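Local coordinates for membrane-associated protein VP24 (Marburg virus - Musoke, Kenya, 1980, PDB 4OR8) that may act as a minor matrix protein, with a role in assembly of the viral nucleocapsid and in virion budding, and interacts with the nucleoprotein, at residues B[35-40]-B[159-164]; B[39-43]-B[136-140]; B[114-120]-B[171-177]; B[211-217]-B[232-238]. All coordinates share one frame; numbering follows the deposited sequence.

Overall arrangement
The four contacts illustrate a chain knit together by loop-helix, helix-helix and strand-strand contacts. Contacts 1 and 2 share Ser39 and Thr40, so the loop before strand 44-48 touches helix 161-178 and helix 127-142; their centres lie 12 Å apart, and a salt bridge from Asp36 to Arg42 ties them. Contact 3, 17 Å from contact 1 between centres, uses helix 161-178 further along. It also meets contact 2 directly, Leu116 packing on Leu136 and Leu140. Contact 4 lies within the hairpin of strands 210-221 and 228-239, across the chain's centre from contacts 1 and 3; its nearest atoms are about 6 Å from contact 3 and about 18 Å from contact 1.

Contact 1: residues B[35-40]-B[159-164]; sequences LDLNST and LTSDMF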
# COMPACT_ATOMS: atom_id res chain seq x y z
N LEU B 35 15.83 28.39 3.59
CA LEU B 35 14.63 27.57 3.74
C LEU B 35 14.29 27.31 5.21
O LEU B 35 14.99 27.76 6.11
CB LEU B 35 14.78 26.25 2.96
CG LEU B 35 16.15 25.57 2.96
CD1 LEU B 35 16.38 24.80 4.25
CD2 LEU B 35 16.30 24.66 1.76
N ASP B 36 13.19 26.59 5.43
CA ASP B 36 12.65 26.40 6.78
C ASP B 36 13.43 25.35 7.58
O ASP B 36 13.05 24.18 7.63
CB ASP B 36 11.18 26.00 6.69
CG ASP B 36 10.39 26.43 7.91
OD1 ASP B 36 11.00 26.61 8.98
OD2 ASP B 36 9.16 26.60 7.79
N LEU B 37 14.51 25.79 8.22
CA LEU B 37 15.38 24.88 8.97
C LEU B 37 14.73 24.34 10.24
O LEU B 37 14.94 23.19 10.61
CB LEU B 37 16.70 25.57 9.32
CG LEU B 37 17.63 25.91 8.15
CD1 LEU B 37 18.84 26.68 8.65
CD2 LEU B 37 18.06 24.65 7.42
N ASN B 38 13.93 25.17 10.90
CA ASN B 38 13.30 24.79 12.17
C ASN B 38 12.13 23.82 12.01
O ASN B 38 11.52 23.40 13.00
CB ASN B 38 12.87 26.03 12.95
CG ASN B 38 12.35 27.14 12.05
OD1 ASN B 38 12.88 27.37 10.96
ND2 ASN B 38 11.31 27.83 12.50
N SER B 39 11.81 23.47 10.77
CA SER B 39 10.73 22.54 10.48
C SER B 39 11.08 21.13 10.95
O SER B 39 10.19 20.30 11.17
CB SER B 39 10.44 22.52 8.98
OG SER B 39 11.62 22.26 8.23
N THR B 40 12.37 20.86 11.12
CA THR B 40 12.84 19.57 11.60
C THR B 40 12.51 19.37 13.08
O THR B 40 12.50 18.24 13.57
CB THR B 40 14.36 19.43 11.44
OG1 THR B 40 15.02 20.38 12.30
CG2 THR B 40 14.77 19.70 10.01
N LEU B 159 23.12 23.27 12.41
CA LEU B 159 22.02 23.10 11.47
C LEU B 159 22.18 24.01 10.26
O LEU B 159 21.57 25.08 10.18
CB LEU B 159 20.67 23.33 12.16
CG LEU B 159 19.39 23.17 11.32
CD1 LEU B 159 19.39 21.84 10.58
CD2 LEU B 159 18.16 23.28 12.20
N THR B 160 23.03 23.60 9.33
CA THR B 160 23.24 24.35 8.10
C THR B 160 22.32 23.85 7.00
O THR B 160 21.64 22.83 7.16
CB THR B 160 24.70 24.25 7.63
OG1 THR B 160 25.06 22.87 7.45
CG2 THR B 160 25.63 24.88 8.65
N SER B 161 22.28 24.56 5.87
CA SER B 161 21.46 24.14 4.75
C SER B 161 21.92 22.78 4.23
O SER B 161 21.10 21.93 3.90
CB SER B 161 21.47 25.19 3.63
OG SER B 161 22.72 25.21 2.96
N ASP B 162 23.23 22.59 4.16
CA ASP B 162 23.81 21.31 3.77
C ASP B 162 23.34 20.17 4.66
O ASP B 162 22.93 19.11 4.16
CB ASP B 162 25.34 21.39 3.80
CG ASP B 162 25.93 21.90 2.50
OD1 ASP B 162 25.17 22.48 1.69
OD2 ASP B 162 27.14 21.71 2.28
N MET B 163 23.41 20.38 5.97
CA MET B 163 22.99 19.36 6.93
C MET B 163 21.49 19.07 6.85
O MET B 163 21.06 17.93 7.03
CB MET B 163 23.39 19.76 8.34
CG MET B 163 24.89 19.67 8.59
SD MET B 163 25.51 17.98 8.44
CE MET B 163 27.05 18.25 7.58
N PHE B 164 20.70 20.10 6.57
CA PHE B 164 19.27 19.94 6.36
C PHE B 164 19.02 19.11 5.11
O PHE B 164 18.20 18.19 5.11
CB PHE B 164 18.60 21.30 6.23
CG PHE B 164 17.12 21.23 5.98
CD1 PHE B 164 16.63 21.23 4.68
CD2 PHE B 164 16.22 21.17 7.03
CE1 PHE B 164 15.27 21.17 4.45
CE2 PHE B 164 14.87 21.11 6.80
CZ PHE B 164 14.39 21.11 5.51
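Phe164 pushes its ring into the bend formed by residues 35-40. Its CB meets Leu37 CD2 at 3.6 Å, and CG has the same methyl group and Leu35 CD1 near it. CD1 touches Leu35 CD1 at 3.6 Å, a methyl group lying over one face as a CH-pi contact, 4.0 Å from the Phe164 centroid. CD2 and CE2 instead have Thr40 CG2 at the ring edge, 3.5 Å from CE2. Around the tip stand Ser39 OG, near the ring plane, and Asp36 O, which approaches obliquely.

With CG trans to the amide nitrogen (chi1 178°), Phe164 reaches straight across to the loop. Leu37 packs against the start of segment 159-164: its CD1 lies 3.5 Å from Leu159 O, and its CB is 4.0 Å from Leu159 CD2. Thr40 OG1 donates to Leu37 O at 3.3 Å, nearly in line with the carbonyl, so the polar branch turns back into its own loop while the methyl branch meets the ring edge.

The loop before strand 44-48 thus packs on the N-terminal turn of helix 161-178, where Thr160 is the N-cap, its OG1 accepting a weak capping bond from Met163 N. No hydrogen bond crosses between the segments; the cohesion is apolar, most of it gathered round the Phe164 ring, with Leu37 on Leu159 beside it, and the loop's hydroxyls are engaged locally.

Contact 2: residues B[39-43]-B[136-140]; sequences STARW and LSEWL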
# COMPACT_ATOMS: atom_id res chain seq x y z
N SER B 39 11.81 23.47 10.77
CA SER B 39 10.73 22.54 10.48
C SER B 39 11.08 21.13 10.95
O SER B 39 10.19 20.30 11.17
CB SER B 39 10.44 22.52 8.98
OG SER B 39 11.62 22.26 8.23
N THR B 40 12.37 20.86 11.12
CA THR B 40 12.84 19.57 11.60
C THR B 40 12.51 19.37 13.08
O THR B 40 12.50 18.24 13.57
CB THR B 40 14.36 19.43 11.44
OG1 THR B 40 15.02 20.38 12.30
CG2 THR B 40 14.77 19.70 10.01
N ALA B 41 12.24 20.47 13.78
CA ALA B 41 11.94 20.40 15.20
C ALA B 41 10.44 20.43 15.46
O ALA B 41 10.00 20.41 16.60
CB ALA B 41 12.63 21.53 15.94
N ARG B 42 9.66 20.47 14.38
CA ARG B 42 8.21 20.50 14.49
C ARG B 42 7.58 19.19 14.02
O ARG B 42 8.08 18.54 13.10
CB ARG B 42 7.64 21.66 13.67
CG ARG B 42 8.06 23.04 14.14
CD ARG B 42 7.49 24.11 13.22
NE ARG B 42 8.54 24.80 12.47
CZ ARG B 42 8.31 25.56 11.40
NH1 ARG B 42 7.08 25.72 10.94
NH2 ARG B 42 9.33 26.15 10.78
N TRP B 43 6.47 18.82 14.65
CA TRP B 43 5.68 17.68 14.22
C TRP B 43 4.22 18.13 14.07
O TRP B 43 3.43 18.03 15.01
CB TRP B 43 5.79 16.54 15.23
CG TRP B 43 5.01 15.32 14.86
CD1 TRP B 43 3.79 14.94 15.35
CD2 TRP B 43 5.39 14.30 13.92
NE1 TRP B 43 3.40 13.76 14.77
CE2 TRP B 43 4.36 13.34 13.89
CE3 TRP B 43 6.51 14.12 13.10
CZ2 TRP B 43 4.41 12.21 13.08
CZ3 TRP B 43 6.56 13.00 12.29
CH2 TRP B 43 5.52 12.06 12.28
N LEU B 136 16.66 14.73 18.27
CA LEU B 136 15.44 14.66 17.46
C LEU B 136 14.90 13.24 17.45
O LEU B 136 13.70 13.02 17.61
CB LEU B 136 15.71 15.11 16.03
CG LEU B 136 16.01 16.60 15.83
CD1 LEU B 136 16.32 16.90 14.37
CD2 LEU B 136 14.85 17.45 16.32
N SER B 137 15.79 12.28 17.25
CA SER B 137 15.41 10.88 17.19
C SER B 137 14.74 10.42 18.48
O SER B 137 13.71 9.75 18.44
CB SER B 137 16.63 10.01 16.89
OG SER B 137 16.25 8.65 16.75
N GLU B 138 15.31 10.79 19.62
CA GLU B 138 14.74 10.44 20.91
C GLU B 138 13.38 11.08 21.09
O GLU B 138 12.46 10.47 21.64
CB GLU B 138 15.67 10.84 22.06
CG GLU B 138 16.88 9.93 22.23
CD GLU B 138 17.73 10.31 23.43
OE1 GLU B 138 17.54 11.41 23.99
OE2 GLU B 138 18.60 9.50 23.82
N TRP B 139 13.26 12.32 20.63
CA TRP B 139 12.01 13.06 20.71
C TRP B 139 10.90 12.38 19.91
O TRP B 139 9.74 12.34 20.34
CB TRP B 139 12.21 14.50 20.24
CG TRP B 139 10.94 15.21 19.89
CD1 TRP B 139 9.91 15.49 20.73
CD2 TRP B 139 10.58 15.75 18.62
NE1 TRP B 139 8.92 16.16 20.05
CE2 TRP B 139 9.31 16.34 18.75
CE3 TRP B 139 11.22 15.79 17.37
CZ2 TRP B 139 8.65 16.95 17.69
CZ3 TRP B 139 10.56 16.41 16.32
CH2 TRP B 139 9.30 16.98 16.48
N LEU B 140 11.25 11.85 18.74
CA LEU B 140 10.27 11.19 17.89
C LEU B 140 9.86 9.83 18.44
O LEU B 140 8.70 9.42 18.32
CB LEU B 140 10.79 11.06 16.47
CG LEU B 140 10.96 12.37 15.70
CD1 LEU B 140 11.82 12.17 14.47
CD2 LEU B 140 9.60 12.93 15.32
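The indole of Trp139 meets segment 39-43 with its six-membered end: Arg42 C and Trp43 N lie at the edge, in the ring plane, with Arg42 C 3.7 Å from Trp139 CH2. One face is covered from within its own helix by Leu140 CD2, 3.7 Å above the plane and displaced toward the rim. Ala41 O comes in obliquely, 3.5 Å from Trp139 CH2, and Trp43 CB approaches the same corner at 3.8 Å from CH2. The second indole, that of Trp43, receives Leu140 CD2 obliquely at 4.0 Å from its CE3, the two side chains crossing at about a right angle. One leucine methyl group thus serves both tryptophans. A third flat group, the Arg42 guanidinium, has Ser39 CB over one face and is held by a salt bridge to Asp36.

Trp139 carries its CG opposite the main-chain nitrogen (chi1 162°), which sends the indole out from the helix to the loop backbone. One turn earlier, Leu136 CD2 packs on Thr40 O at 3.7 Å. The contact is therefore largely between side chains of the helix and main chain of the loop, without a hydrogen bond across it.

Polar groups find their partners round about: Trp139 NE1 bonds to Thr145 OG1, and Arg109 makes cation-pi contacts with both tryptophans. Trp43 also packs on Val54 and Trp56 of strand 51-56, while Thr40 touches Met168, so this largely buried contact sits between helix 127-142, helix 161-178 and the three-stranded antiparallel sheet that begins at 44-48.

Contact 3: residues B[114-120]-B[171-177]; sequences VALKDQE and VKNFFNK
Phe174 turns one face of its ring to Ala115, whose CA lies over the centre, 3.9 Å from the centroid and 13° off the normal, a CH-pi contact made by the backbone carbon. The methyl group of Ala115 touches Phe174 CD2 at 3.5 Å. Val114 CG1 comes obliquely to CZ, while Asp118 OD1 stands at the ring edge, 3.5 Å from CD1, with carboxylate and ring planes 67° apart. The backbones come close here, Ala115 CA 5.8 Å from Val171 CA; beside them Leu116 CD1 reaches Val171 CG2 at 4.0 Å.

The type I turn from Ala115 to Asp118 leads on to the acids that meet Lys177, one turn after Phe174. Lys177 places its CG between the amide nitrogen and the carbonyl carbon (chi1 66°) and bends again at chi3, bringing NZ up to two carboxylates. It donates to Glu120 OE1 at 3.1 Å, nearly in line with the C-O bond, and makes a long salt bridge to Asp118 OD2 at 3.6 Å, Asp118 and Lys177 arriving from opposite directions.

An apolar interior thus passes into a salt-bridge network that runs from buried Asp118 to exposed Glu120, where Lys177 would be expected to offset the negative charge of both acids.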
# COMPACT_ATOMS: atom_id res chain seq x y z
N VAL B 114 13.48 5.93 13.86
CA VAL B 114 14.41 4.90 13.43
C VAL B 114 15.27 5.38 12.26
O VAL B 114 16.48 5.17 12.24
CB VAL B 114 13.66 3.61 13.03
CG1 VAL B 114 14.60 2.61 12.37
CG2 VAL B 114 13.00 3.00 14.25
N ALA B 115 14.63 6.04 11.29
CA ALA B 115 15.31 6.53 10.09
C ALA B 115 16.42 7.51 10.43
O ALA B 115 17.49 7.50 9.81
CB ALA B 115 14.32 7.18 9.15
N LEU B 116 16.18 8.36 11.42
CA LEU B 116 17.18 9.33 11.86
C LEU B 116 18.44 8.67 12.43
O LEU B 116 19.48 9.31 12.55
CB LEU B 116 16.60 10.30 12.89
CG LEU B 116 16.01 11.63 12.40
CD1 LEU B 116 14.97 11.41 11.32
CD2 LEU B 116 15.41 12.38 13.57
N LYS B 117 18.33 7.39 12.79
CA LYS B 117 19.49 6.69 13.34
C LYS B 117 20.15 5.78 12.30
O LYS B 117 21.04 5.01 12.64
CB LYS B 117 19.14 5.89 14.61
CG LYS B 117 18.60 6.74 15.75
CD LYS B 117 19.58 7.83 16.18
CE LYS B 117 20.83 7.22 16.80
NZ LYS B 117 21.82 8.27 17.18
N ASP B 118 19.72 5.89 11.05
CA ASP B 118 20.30 5.09 9.96
C ASP B 118 21.80 5.35 9.84
O ASP B 118 22.25 6.50 9.83
CB ASP B 118 19.60 5.38 8.62
CG ASP B 118 19.89 4.30 7.57
OD1 ASP B 118 19.62 3.11 7.84
OD2 ASP B 118 20.40 4.64 6.48
N GLN B 119 22.58 4.27 9.74
CA GLN B 119 24.04 4.36 9.70
C GLN B 119 24.56 5.10 8.46
O GLN B 119 25.64 5.70 8.49
CB GLN B 119 24.68 2.97 9.79
CG GLN B 119 24.34 2.03 8.62
CD GLN B 119 22.93 1.44 8.72
OE1 GLN B 119 22.39 1.27 9.81
NE2 GLN B 119 22.35 1.12 7.57
N GLU B 120 23.79 5.04 7.38
CA GLU B 120 24.20 5.65 6.13
C GLU B 120 23.96 7.16 6.18
O GLU B 120 24.59 7.92 5.44
CB GLU B 120 23.43 5.03 4.97
CG GLU B 120 24.03 5.29 3.60
CD GLU B 120 23.40 4.43 2.52
OE1 GLU B 120 22.45 3.69 2.84
OE2 GLU B 120 23.87 4.49 1.37
N VAL B 171 16.57 10.36 4.97
CA VAL B 171 15.28 9.79 5.34
C VAL B 171 14.59 9.18 4.12
O VAL B 171 14.00 8.10 4.22
CB VAL B 171 14.36 10.85 5.99
CG1 VAL B 171 12.96 10.30 6.20
CG2 VAL B 171 14.95 11.31 7.31
N LYS B 172 14.67 9.86 2.99
CA LYS B 172 14.13 9.33 1.74
C LYS B 172 14.85 8.03 1.38
O LYS B 172 14.23 7.08 0.90
CB LYS B 172 14.29 10.34 0.60
CG LYS B 172 13.39 11.56 0.72
CD LYS B 172 13.69 12.59 -0.37
CE LYS B 172 13.25 12.11 -1.74
NZ LYS B 172 11.77 11.98 -1.85
N ASN B 173 16.15 8.01 1.62
CA ASN B 173 16.95 6.82 1.36
C ASN B 173 16.53 5.65 2.23
O ASN B 173 16.48 4.50 1.76
CB ASN B 173 18.44 7.13 1.56
CG ASN B 173 19.32 5.91 1.40
OD1 ASN B 173 19.82 5.37 2.38
ND2 ASN B 173 19.52 5.48 0.16
N PHE B 174 16.22 5.93 3.49
CA PHE B 174 15.77 4.89 4.40
C PHE B 174 14.41 4.35 4.00
O PHE B 174 14.15 3.15 4.09
CB PHE B 174 15.72 5.41 5.84
CG PHE B 174 15.27 4.39 6.84
CD1 PHE B 174 16.18 3.49 7.38
CD2 PHE B 174 13.95 4.32 7.25
CE1 PHE B 174 15.78 2.55 8.30
CE2 PHE B 174 13.54 3.38 8.17
CZ PHE B 174 14.45 2.49 8.70
N PHE B 175 13.53 5.24 3.56
CA PHE B 175 12.22 4.84 3.07
C PHE B 175 12.39 3.92 1.88
O PHE B 175 11.70 2.91 1.75
CB PHE B 175 11.40 6.07 2.65
CG PHE B 175 10.88 6.87 3.80
CD1 PHE B 175 10.80 6.32 5.07
CD2 PHE B 175 10.47 8.18 3.61
CE1 PHE B 175 10.32 7.07 6.13
CE2 PHE B 175 9.99 8.93 4.67
CZ PHE B 175 9.91 8.37 5.93
N ASN B 176 13.33 4.29 1.01
CA ASN B 176 13.59 3.52 -0.20
C ASN B 176 14.12 2.11 0.09
O ASN B 176 13.76 1.16 -0.61
CB ASN B 176 14.57 4.27 -1.10
CG ASN B 176 14.94 3.48 -2.34
OD1 ASN B 176 14.21 3.51 -3.34
ND2 ASN B 176 16.06 2.77 -2.29
N LYS B 177 14.97 1.98 1.10
CA LYS B 177 15.52 0.67 1.42
C LYS B 177 14.49 -0.19 2.15
O LYS B 177 14.60 -1.42 2.17
CB LYS B 177 16.83 0.79 2.21
CG LYS B 177 16.70 1.38 3.59
CD LYS B 177 18.00 2.05 4.02
CE LYS B 177 19.20 1.14 3.83
NZ LYS B 177 20.47 1.79 4.28

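Contact 4: residues B[211-217]-B[232-238]; sequences FLVEVRR and SVVFGLV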
# COMPACT_ATOMS: atom_id res chain seq x y z
N PHE B 211 3.48 -1.30 6.21
CA PHE B 211 4.52 -1.65 7.17
C PHE B 211 3.99 -1.70 8.59
O PHE B 211 3.49 -0.71 9.11
CB PHE B 211 5.69 -0.67 7.06
CG PHE B 211 6.34 -0.66 5.71
CD1 PHE B 211 7.32 -1.57 5.40
CD2 PHE B 211 5.95 0.26 4.75
CE1 PHE B 211 7.92 -1.57 4.15
CE2 PHE B 211 6.55 0.28 3.51
CZ PHE B 211 7.53 -0.64 3.20
N LEU B 212 4.08 -2.88 9.20
CA LEU B 212 3.67 -3.06 10.58
C LEU B 212 4.80 -2.59 11.49
O LEU B 212 5.88 -3.17 11.47
CB LEU B 212 3.34 -4.52 10.84
CG LEU B 212 2.36 -4.84 11.98
CD1 LEU B 212 1.03 -4.14 11.76
CD2 LEU B 212 2.16 -6.34 12.09
N VAL B 213 4.55 -1.54 12.26
CA VAL B 213 5.55 -1.00 13.16
C VAL B 213 5.27 -1.44 14.59
O VAL B 213 4.25 -1.08 15.17
CB VAL B 213 5.61 0.53 13.10
CG1 VAL B 213 6.59 1.07 14.12
CG2 VAL B 213 5.99 0.99 11.69
N GLU B 214 6.20 -2.21 15.15
CA GLU B 214 6.01 -2.82 16.46
C GLU B 214 7.09 -2.38 17.45
O GLU B 214 8.28 -2.40 17.12
CB GLU B 214 6.02 -4.34 16.32
CG GLU B 214 6.30 -5.09 17.60
CD GLU B 214 6.51 -6.57 17.37
OE1 GLU B 214 6.47 -7.00 16.19
OE2 GLU B 214 6.72 -7.31 18.36
N VAL B 215 6.69 -1.99 18.65
CA VAL B 215 7.64 -1.57 19.68
C VAL B 215 7.46 -2.33 20.99
O VAL B 215 6.37 -2.34 21.57
CB VAL B 215 7.53 -0.06 19.97
CG1 VAL B 215 8.52 0.34 21.05
CG2 VAL B 215 7.77 0.74 18.70
N ARG B 216 8.53 -2.96 21.46
CA ARG B 216 8.51 -3.61 22.77
C ARG B 216 9.34 -2.79 23.75
O ARG B 216 10.56 -2.72 23.65
CB ARG B 216 9.06 -5.03 22.67
CG ARG B 216 8.27 -5.93 21.72
CD ARG B 216 8.94 -7.29 21.57
NE ARG B 216 8.21 -8.17 20.67
CZ ARG B 216 8.59 -9.40 20.37
NH1 ARG B 216 9.69 -9.92 20.90
NH2 ARG B 216 7.86 -10.14 19.53
N ARG B 217 8.66 -2.16 24.71
CA ARG B 217 9.32 -1.26 25.64
C ARG B 217 9.06 -1.65 27.09
O ARG B 217 8.42 -2.66 27.38
CB ARG B 217 8.84 0.17 25.41
CG ARG B 217 7.35 0.37 25.66
CD ARG B 217 7.01 1.85 25.76
NE ARG B 217 7.13 2.54 24.48
CZ ARG B 217 6.11 2.99 23.77
NH1 ARG B 217 4.87 2.82 24.22
NH2 ARG B 217 6.31 3.62 22.62
N SER B 232 5.89 -3.77 27.99
CA SER B 232 4.79 -3.19 27.24
C SER B 232 4.98 -3.39 25.74
O SER B 232 6.10 -3.34 25.23
CB SER B 232 4.65 -1.71 27.57
OG SER B 232 3.71 -1.09 26.71
N VAL B 233 3.88 -3.62 25.03
CA VAL B 233 3.94 -3.83 23.58
C VAL B 233 2.90 -2.98 22.86
O VAL B 233 1.70 -3.09 23.12
CB VAL B 233 3.72 -5.31 23.21
CG1 VAL B 233 3.57 -5.46 21.71
CG2 VAL B 233 4.87 -6.16 23.73
N VAL B 234 3.37 -2.13 21.95
CA VAL B 234 2.47 -1.35 21.11
C VAL B 234 2.78 -1.63 19.66
O VAL B 234 3.89 -2.06 19.33
CB VAL B 234 2.60 0.17 21.37
CG1 VAL B 234 2.23 0.50 22.80
CG2 VAL B 234 4.01 0.65 21.05
N PHE B 235 1.81 -1.41 18.79
CA PHE B 235 2.02 -1.59 17.36
C PHE B 235 1.00 -0.83 16.53
O PHE B 235 -0.13 -0.60 16.96
CB PHE B 235 2.01 -3.08 16.98
CG PHE B 235 0.66 -3.73 17.08
CD1 PHE B 235 0.19 -4.19 18.30
CD2 PHE B 235 -0.12 -3.90 15.95
CE1 PHE B 235 -1.05 -4.79 18.39
CE2 PHE B 235 -1.37 -4.50 16.04
CZ PHE B 235 -1.83 -4.95 17.26
N GLY B 236 1.42 -0.42 15.34
CA GLY B 236 0.55 0.27 14.42
C GLY B 236 0.87 -0.12 12.99
O GLY B 236 1.82 -0.87 12.75
N LEU B 237 0.09 0.39 12.04
CA LEU B 237 0.28 0.05 10.65
C LEU B 237 0.42 1.30 9.79
O LEU B 237 -0.51 2.11 9.71
CB LEU B 237 -0.89 -0.80 10.15
CG LEU B 237 -0.87 -1.24 8.69
CD1 LEU B 237 0.34 -2.12 8.42
CD2 LEU B 237 -2.15 -1.97 8.33
N VAL B 238 1.57 1.46 9.16
CA VAL B 238 1.77 2.56 8.23
C VAL B 238 1.52 2.09 6.80
O VAL B 238 2.18 1.18 6.31
CB VAL B 238 3.18 3.17 8.34
CG1 VAL B 238 3.36 4.26 7.30
CG2 VAL B 238 3.42 3.73 9.73
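Val215 and Val234 face each other on one face of the beta hairpin, and their conformations fit them together: Val234 sets CG2 between its amide nitrogen and carbonyl carbon, and this methyl group reaches Val215 CB at 3.7 Å. The same methyl group lies over one face of the Arg217 guanidinium. Arg217 gets there by folding back, chi1 at 63° and a second bend at chi3, so that NH1 comes to 3.8 Å from Val234 CG1 while CG rests 3.9 Å from Ser232 CB. On this side, too, Val213 CG2 faces Val238 CG2, with Gly236 directly across from Val213.

The other side carries Leu212, Glu214, Arg216, Val233, Phe235 and Leu237. Leu212 and Leu237 cross at about a right angle, CD1 to CD1 4.0 Å. Phe235 has chi1 at 70°, and its ring leads away from the neighbouring strand and packs on Leu93 of helix 91-94. Arg216, extended from CG to NE, lies side by side with Val233 and forms a salt bridge with Glu214 of its own strand, NE to OE2 2.9 Å.

The backbones are antiparallel, with the paired bonds of Phe211-Val238, Val213-Gly236, Val215-Val234 and Arg217-Ser232; Val215 N to Val234 O measures 2.9 Å at an N-H...O angle of 176°.

Eight main-chain bonds fix the register. Val213, Val215 and Val238 pack toward helix 104-115, while the opposite face combines apolar residues with the Glu214-Arg216 pair, whose Glu214 OE1 also bonds Tyr22 OH of the second subunit, carrying the hairpin into the subunit interface.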